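Local atomic coordinates of Pbp related beta-lactamase (Pyrococcus abyssi, PDB entry 2QMI), a protein that probably hydrolyses peptides as an octameric, self-compartmentalizing archaeal peptidase related to penicillin-binding proteins and beta-lactamases. Residues K18-I26 with P48-G56; S305-I313 with A324-S335. One frame throughout, in Å; residues are numbered along the deposited sequence.

Both contacts are buried and involve the large antiparallel sheet of the beta-lactamase-like domain, contact 1 through strand 21-28 and contact 2 through strands 310-316 and 321-327; strands 21-28 and 321-327 are neighbours in it. Ser23 O to Leu326 N (2.9 Å) and Ser25 N to Ala324 O (3.0 Å), probable hydrogen bonds, sew contact 1 to contact 2. Contact 2 is the larger, 609 against 230 Å², and lies nearer the centre of the chain; it is a strand hairpin held by main-chain bonds, with its exit loop folded back. Contact 1 instead sets an irregular connection against the sheet through side-chain hydroxyls. A second subunit comes within reach of contact 1, whereas no other chain touches contact 2.

Contact 1. Residues K18-I26 with P48-G56; sequences KVPGISISI and PSTPETIYG
Ser23 meets Tyr55 hydroxyl to hydroxyl where segment 48-56 crosses a face of the central antiparallel sheet of the beta-lactamase/penicillin-binding-protein fold. Gly21 and Ser23 of strand 21-28 line this crossing, while Ile22 and Ile24 turn their side chains away from it. The Tyr55 ring comes with its edge toward Ser23: Ser23 OG lies near the ring plane, 2.9 Å from Tyr55 OH. Tyr55 OH also shares a hydrogen bond with Ser49 OG, at 2.8 Å. Ser49, Tyr55 and Ser23 thus form a short run of hydroxyls in a buried region. Ser23 OG stands beside its own backbone N (chi1 -79°), from where it also points at Thr50 O; that bond, 2.8 Å between Ser23 OG and Thr50 O, is less certain because the carbonyl is crowded in the model. Ser49 comes down on the strand where Gly21 has no side chain, its OG 3.6 Å from Gly21 CA. Tyr55 OH also lies 3.4 Å from Ile22 C, which brings the phenol end close to the strand backbone. Helix 241-252 flanks the same region, with Val241 against Ser23 and Leu242 against Pro51. Beyond Gly56 the chain leads toward helix 61-74. The turn before Tyr55 is held by an ST motif, in which Thr53 N donates to Thr50 OG1 over 3.2 Å at an N-H...O angle of 147°.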
# COMPACT_ATOMS: atom_id res chain seq x y z
N LYS A 18 -21.58 20.55 6.28
CA LYS A 18 -20.98 20.13 7.54
C LYS A 18 -20.42 21.28 8.38
O LYS A 18 -19.22 21.32 8.68
CB LYS A 18 -19.88 19.09 7.30
CG LYS A 18 -19.49 18.34 8.57
CD LYS A 18 -18.88 16.97 8.30
CE LYS A 18 -18.82 16.15 9.59
NZ LYS A 18 -18.24 14.79 9.42
N VAL A 19 -21.29 22.21 8.77
CA VAL A 19 -20.87 23.34 9.60
C VAL A 19 -21.25 23.03 11.05
O VAL A 19 -22.37 22.63 11.33
CB VAL A 19 -21.57 24.66 9.16
CG1 VAL A 19 -21.02 25.83 9.97
CG2 VAL A 19 -21.36 24.90 7.66
N PRO A 20 -20.30 23.20 11.99
CA PRO A 20 -20.52 22.93 13.41
C PRO A 20 -21.59 23.80 14.09
O PRO A 20 -22.56 23.28 14.65
CB PRO A 20 -19.14 23.16 14.03
CG PRO A 20 -18.18 22.97 12.86
CD PRO A 20 -18.92 23.66 11.75
N GLY A 21 -21.40 25.11 14.05
CA GLY A 21 -22.33 26.03 14.67
C GLY A 21 -22.38 27.37 13.97
O GLY A 21 -21.47 27.71 13.21
N ILE A 22 -23.44 28.14 14.22
CA ILE A 22 -23.64 29.45 13.61
C ILE A 22 -24.48 30.37 14.50
O ILE A 22 -25.37 29.92 15.21
CB ILE A 22 -24.37 29.32 12.24
CG1 ILE A 22 -23.37 28.94 11.14
CG2 ILE A 22 -25.10 30.61 11.90
CD1 ILE A 22 -24.00 28.76 9.76
N SER A 23 -24.19 31.67 14.45
CA SER A 23 -24.95 32.65 15.22
C SER A 23 -25.38 33.77 14.29
O SER A 23 -24.67 34.10 13.34
CB SER A 23 -24.10 33.23 16.36
OG SER A 23 -24.04 32.32 17.44
N ILE A 24 -26.55 34.34 14.56
CA ILE A 24 -27.06 35.43 13.73
C ILE A 24 -27.95 36.39 14.52
O ILE A 24 -28.73 35.97 15.38
CB ILE A 24 -27.86 34.88 12.52
CG1 ILE A 24 -28.38 36.03 11.64
CG2 ILE A 24 -29.02 34.03 13.01
CD1 ILE A 24 -29.12 35.58 10.38
N SER A 25 -27.83 37.68 14.23
CA SER A 25 -28.67 38.68 14.89
C SER A 25 -29.22 39.58 13.78
O SER A 25 -28.54 39.83 12.78
CB SER A 25 -27.87 39.49 15.91
OG SER A 25 -26.80 40.20 15.30
N ILE A 26 -30.46 40.03 13.95
CA ILE A 26 -31.09 40.89 12.94
C ILE A 26 -31.56 42.21 13.54
O ILE A 26 -32.19 42.23 14.60
CB ILE A 26 -32.31 40.22 12.29
CG1 ILE A 26 -31.94 38.84 11.75
CG2 ILE A 26 -32.82 41.07 11.14
CD1 ILE A 26 -33.08 38.15 11.04
N PRO A 48 -23.71 24.14 22.77
CA PRO A 48 -24.44 24.81 21.69
C PRO A 48 -24.00 26.23 21.33
O PRO A 48 -23.37 26.93 22.13
CB PRO A 48 -25.87 24.79 22.20
CG PRO A 48 -25.68 25.07 23.66
CD PRO A 48 -24.50 24.15 24.02
N SER A 49 -24.32 26.64 20.10
CA SER A 49 -24.04 28.00 19.65
C SER A 49 -25.24 28.83 20.09
O SER A 49 -26.39 28.39 19.96
CB SER A 49 -23.90 28.06 18.12
OG SER A 49 -22.55 27.91 17.71
N THR A 50 -24.99 30.02 20.62
CA THR A 50 -26.05 30.90 21.08
C THR A 50 -25.81 32.34 20.61
O THR A 50 -24.74 32.66 20.11
CB THR A 50 -26.13 30.93 22.61
OG1 THR A 50 -25.10 31.77 23.12
CG2 THR A 50 -25.95 29.53 23.17
N PRO A 51 -26.81 33.22 20.76
CA PRO A 51 -26.63 34.61 20.33
C PRO A 51 -25.39 35.24 20.96
O PRO A 51 -24.75 36.10 20.37
CB PRO A 51 -27.92 35.28 20.82
CG PRO A 51 -28.91 34.20 20.74
CD PRO A 51 -28.17 33.01 21.29
N GLU A 52 -25.07 34.77 22.17
CA GLU A 52 -23.93 35.26 22.95
C GLU A 52 -22.55 34.70 22.57
O GLU A 52 -21.55 35.39 22.69
CB GLU A 52 -24.16 34.99 24.45
CG GLU A 52 -25.42 35.60 25.10
CD GLU A 52 -26.72 34.91 24.68
OE1 GLU A 52 -26.66 33.79 24.10
OE2 GLU A 52 -27.81 35.47 24.95
N THR A 53 -22.50 33.44 22.12
CA THR A 53 -21.21 32.81 21.78
C THR A 53 -20.26 33.71 20.99
O THR A 53 -20.65 34.43 20.07
CB THR A 53 -21.42 31.45 21.03
OG1 THR A 53 -20.15 30.92 20.62
CG2 THR A 53 -22.28 31.64 19.82
N ILE A 54 -18.99 33.65 21.37
CA ILE A 54 -17.95 34.46 20.75
C ILE A 54 -17.15 33.71 19.68
O ILE A 54 -16.70 32.58 19.89
CB ILE A 54 -17.01 35.02 21.84
CG1 ILE A 54 -17.71 36.20 22.53
CG2 ILE A 54 -15.67 35.42 21.26
CD1 ILE A 54 -16.98 36.73 23.73
N TYR A 55 -16.98 34.36 18.53
CA TYR A 55 -16.23 33.82 17.40
C TYR A 55 -15.22 34.86 16.94
O TYR A 55 -15.29 36.02 17.34
CB TYR A 55 -17.13 33.55 16.19
CG TYR A 55 -18.35 32.69 16.40
CD1 TYR A 55 -18.44 31.42 15.83
CD2 TYR A 55 -19.46 33.19 17.09
CE1 TYR A 55 -19.61 30.67 15.93
CE2 TYR A 55 -20.63 32.45 17.20
CZ TYR A 55 -20.70 31.19 16.62
OH TYR A 55 -21.87 30.46 16.74
N GLY A 56 -14.29 34.45 16.09
CA GLY A 56 -13.33 35.40 15.55
C GLY A 56 -14.09 36.05 14.40
O GLY A 56 -14.92 35.39 13.77

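Contact 2. Residues S305-I313 with A324-S335; sequences SVGMYTGYI and AVLENSSGYPPS
Ala324 sits beside Ile313 as a non-hydrogen-bonded pair of an antiparallel hairpin, its CB 4.3 Å from Ile313 CG2. Val325 follows in a hydrogen-bonded pair with Tyr312, the straighter of the two bonds running 2.9 Å from Val325 N to Tyr312 O at 171°. Leu326 turns to the same face as Ala324 and lays CD2 over Gly311 CA, 4.0 Å away, across a position that lacks a side chain. Glu327 pairs with Thr310 through both backbone bonds; its chain extends from a CG anti to the backbone N (chi1 -169°) and lets OE2 receive Tyr332 N on the syn lone pair at 3.2 Å, bracing the following loop. Asn328 runs alongside Tyr309, amide and ring planes 37° apart, while their polar ends go elsewhere: Asn328 ND2 to Arg41 O and Tyr309 OH to Ala211 O. Ser329 O accepts a hydrogen bond from Thr310 OG1, 2.8 Å away and almost in line with the C=O bond. Ser330 rests its CB on Thr310 CG2, and a water spans Gly307 O and, weakly, Ser330 OG. Pro334 crosses Thr310 at about a right angle, and Pro334 CB lies 4.0 Å from Tyr312 CB. Ser335 then places CB over one face of the Tyr312 ring, a CH-pi contact 3.8 Å from the centroid. Helix 334-345, which starts here, packs Ala338 on Tyr312 and Val325; helix 241-252 covers Ile313, Ala324 and Leu326 on the other face, and strand 21-28 flanks strand 321-327.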
# COMPACT_ATOMS: atom_id res chain seq x y z
N SER A 305 -12.51 36.21 7.49
CA SER A 305 -12.11 34.82 7.61
C SER A 305 -10.71 34.65 8.18
O SER A 305 -9.77 35.33 7.76
CB SER A 305 -12.17 34.13 6.26
OG SER A 305 -11.63 32.82 6.36
N VAL A 306 -10.57 33.76 9.15
CA VAL A 306 -9.27 33.47 9.73
C VAL A 306 -9.02 31.97 9.62
O VAL A 306 -8.22 31.39 10.36
CB VAL A 306 -9.18 33.93 11.20
CG1 VAL A 306 -8.80 35.39 11.25
CG2 VAL A 306 -10.52 33.74 11.90
N GLY A 307 -9.73 31.34 8.69
CA GLY A 307 -9.59 29.92 8.48
C GLY A 307 -10.58 29.08 9.26
O GLY A 307 -11.48 28.48 8.68
N MET A 308 -10.42 29.03 10.58
CA MET A 308 -11.32 28.23 11.41
C MET A 308 -12.55 29.00 11.89
O MET A 308 -13.42 28.42 12.53
CB MET A 308 -10.56 27.65 12.62
CG MET A 308 -10.27 28.63 13.74
SD MET A 308 -8.93 29.76 13.38
CE MET A 308 -9.73 31.00 12.67
N TYR A 309 -12.61 30.30 11.61
CA TYR A 309 -13.77 31.14 11.98
C TYR A 309 -14.02 32.05 10.79
O TYR A 309 -13.08 32.48 10.14
CB TYR A 309 -13.48 32.05 13.19
CG TYR A 309 -13.20 31.40 14.52
CD1 TYR A 309 -14.21 30.76 15.26
CD2 TYR A 309 -11.92 31.45 15.07
CE1 TYR A 309 -13.93 30.20 16.51
CE2 TYR A 309 -11.64 30.90 16.32
CZ TYR A 309 -12.64 30.27 17.03
OH TYR A 309 -12.32 29.72 18.26
N THR A 310 -15.29 32.33 10.49
CA THR A 310 -15.64 33.24 9.40
C THR A 310 -16.85 34.06 9.83
O THR A 310 -17.56 33.69 10.77
CB THR A 310 -15.99 32.50 8.07
OG1 THR A 310 -17.17 31.71 8.25
CG2 THR A 310 -14.84 31.61 7.64
N GLY A 311 -17.08 35.18 9.16
CA GLY A 311 -18.21 36.02 9.53
C GLY A 311 -18.57 37.05 8.48
O GLY A 311 -17.89 37.19 7.46
N TYR A 312 -19.66 37.77 8.74
CA TYR A 312 -20.13 38.81 7.83
C TYR A 312 -21.10 39.74 8.55
O TYR A 312 -21.89 39.31 9.40
CB TYR A 312 -20.84 38.20 6.63
CG TYR A 312 -21.24 39.21 5.59
CD1 TYR A 312 -20.32 39.69 4.66
CD2 TYR A 312 -22.55 39.71 5.53
CE1 TYR A 312 -20.68 40.64 3.70
CE2 TYR A 312 -22.92 40.66 4.59
CZ TYR A 312 -21.98 41.12 3.67
OH TYR A 312 -22.34 42.04 2.72
N ILE A 313 -21.03 41.02 8.23
CA ILE A 313 -21.95 42.00 8.79
C ILE A 313 -22.36 42.85 7.59
O ILE A 313 -21.57 43.05 6.67
CB ILE A 313 -21.29 42.93 9.87
CG1 ILE A 313 -20.22 43.82 9.24
CG2 ILE A 313 -20.73 42.10 11.02
CD1 ILE A 313 -19.72 44.92 10.16
N ALA A 324 -25.88 40.35 11.14
CA ALA A 324 -24.57 39.88 11.56
C ALA A 324 -24.65 38.37 11.66
O ALA A 324 -25.57 37.83 12.28
CB ALA A 324 -24.21 40.48 12.92
N VAL A 325 -23.70 37.69 11.02
CA VAL A 325 -23.61 36.23 11.03
C VAL A 325 -22.18 35.77 11.34
O VAL A 325 -21.22 36.20 10.70
CB VAL A 325 -24.01 35.64 9.66
CG1 VAL A 325 -23.92 34.11 9.69
CG2 VAL A 325 -25.42 36.08 9.29
N LEU A 326 -22.04 34.91 12.35
CA LEU A 326 -20.74 34.38 12.72
C LEU A 326 -20.76 32.86 12.56
O LEU A 326 -21.78 32.22 12.79
CB LEU A 326 -20.39 34.77 14.16
CG LEU A 326 -20.13 36.27 14.35
CD1 LEU A 326 -19.73 36.56 15.79
CD2 LEU A 326 -19.04 36.71 13.39
N GLU A 327 -19.63 32.29 12.16
CA GLU A 327 -19.55 30.86 11.93
C GLU A 327 -18.28 30.18 12.45
O GLU A 327 -17.18 30.71 12.35
CB GLU A 327 -19.70 30.58 10.43
CG GLU A 327 -19.88 29.11 10.08
CD GLU A 327 -20.04 28.90 8.58
OE1 GLU A 327 -20.83 29.64 7.96
OE2 GLU A 327 -19.37 27.98 8.04
N ASN A 328 -18.49 28.97 12.97
CA ASN A 328 -17.48 28.09 13.56
C ASN A 328 -16.55 27.38 12.57
O ASN A 328 -15.90 26.41 12.94
CB ASN A 328 -18.20 27.02 14.39
CG ASN A 328 -17.66 26.92 15.77
OD1 ASN A 328 -16.87 27.76 16.19
ND2 ASN A 328 -18.08 25.90 16.51
N SER A 329 -16.51 27.86 11.33
CA SER A 329 -15.67 27.26 10.29
C SER A 329 -15.91 28.03 8.99
O SER A 329 -16.42 29.15 9.02
CB SER A 329 -16.03 25.78 10.10
OG SER A 329 -17.39 25.62 9.74
N SER A 330 -15.53 27.44 7.86
CA SER A 330 -15.74 28.10 6.58
C SER A 330 -16.52 27.16 5.66
O SER A 330 -16.34 27.17 4.44
CB SER A 330 -14.41 28.48 5.92
OG SER A 330 -13.73 27.32 5.47
N GLY A 331 -17.39 26.35 6.26
CA GLY A 331 -18.19 25.40 5.50
C GLY A 331 -19.19 26.04 4.55
O GLY A 331 -19.42 25.53 3.46
N TYR A 332 -19.80 27.14 4.99
CA TYR A 332 -20.76 27.86 4.16
C TYR A 332 -20.59 29.36 4.38
O TYR A 332 -20.58 29.84 5.52
CB TYR A 332 -22.19 27.43 4.51
CG TYR A 332 -23.20 27.90 3.50
CD1 TYR A 332 -23.20 27.39 2.20
CD2 TYR A 332 -24.13 28.88 3.82
CE1 TYR A 332 -24.10 27.85 1.24
CE2 TYR A 332 -25.03 29.35 2.88
CZ TYR A 332 -25.02 28.84 1.59
OH TYR A 332 -25.90 29.34 0.65
N PRO A 333 -20.48 30.14 3.29
CA PRO A 333 -20.30 31.60 3.36
C PRO A 333 -21.33 32.34 4.21
O PRO A 333 -22.51 32.38 3.87
CB PRO A 333 -20.34 32.03 1.90
CG PRO A 333 -19.92 30.79 1.15
CD PRO A 333 -20.64 29.71 1.89
N PRO A 334 -20.88 32.96 5.31
CA PRO A 334 -21.80 33.71 6.18
C PRO A 334 -22.53 34.80 5.41
O PRO A 334 -23.69 35.10 5.69
CB PRO A 334 -20.86 34.28 7.25
CG PRO A 334 -19.77 33.25 7.33
CD PRO A 334 -19.52 32.94 5.87
N SER A 335 -21.85 35.40 4.43
CA SER A 335 -22.45 36.46 3.63
C SER A 335 -23.72 35.96 2.95
O SER A 335 -24.72 36.69 2.88
CB SER A 335 -21.46 36.96 2.58
OG SER A 335 -21.22 35.98 1.60
O HOH W 1 -12.70 25.60 8.11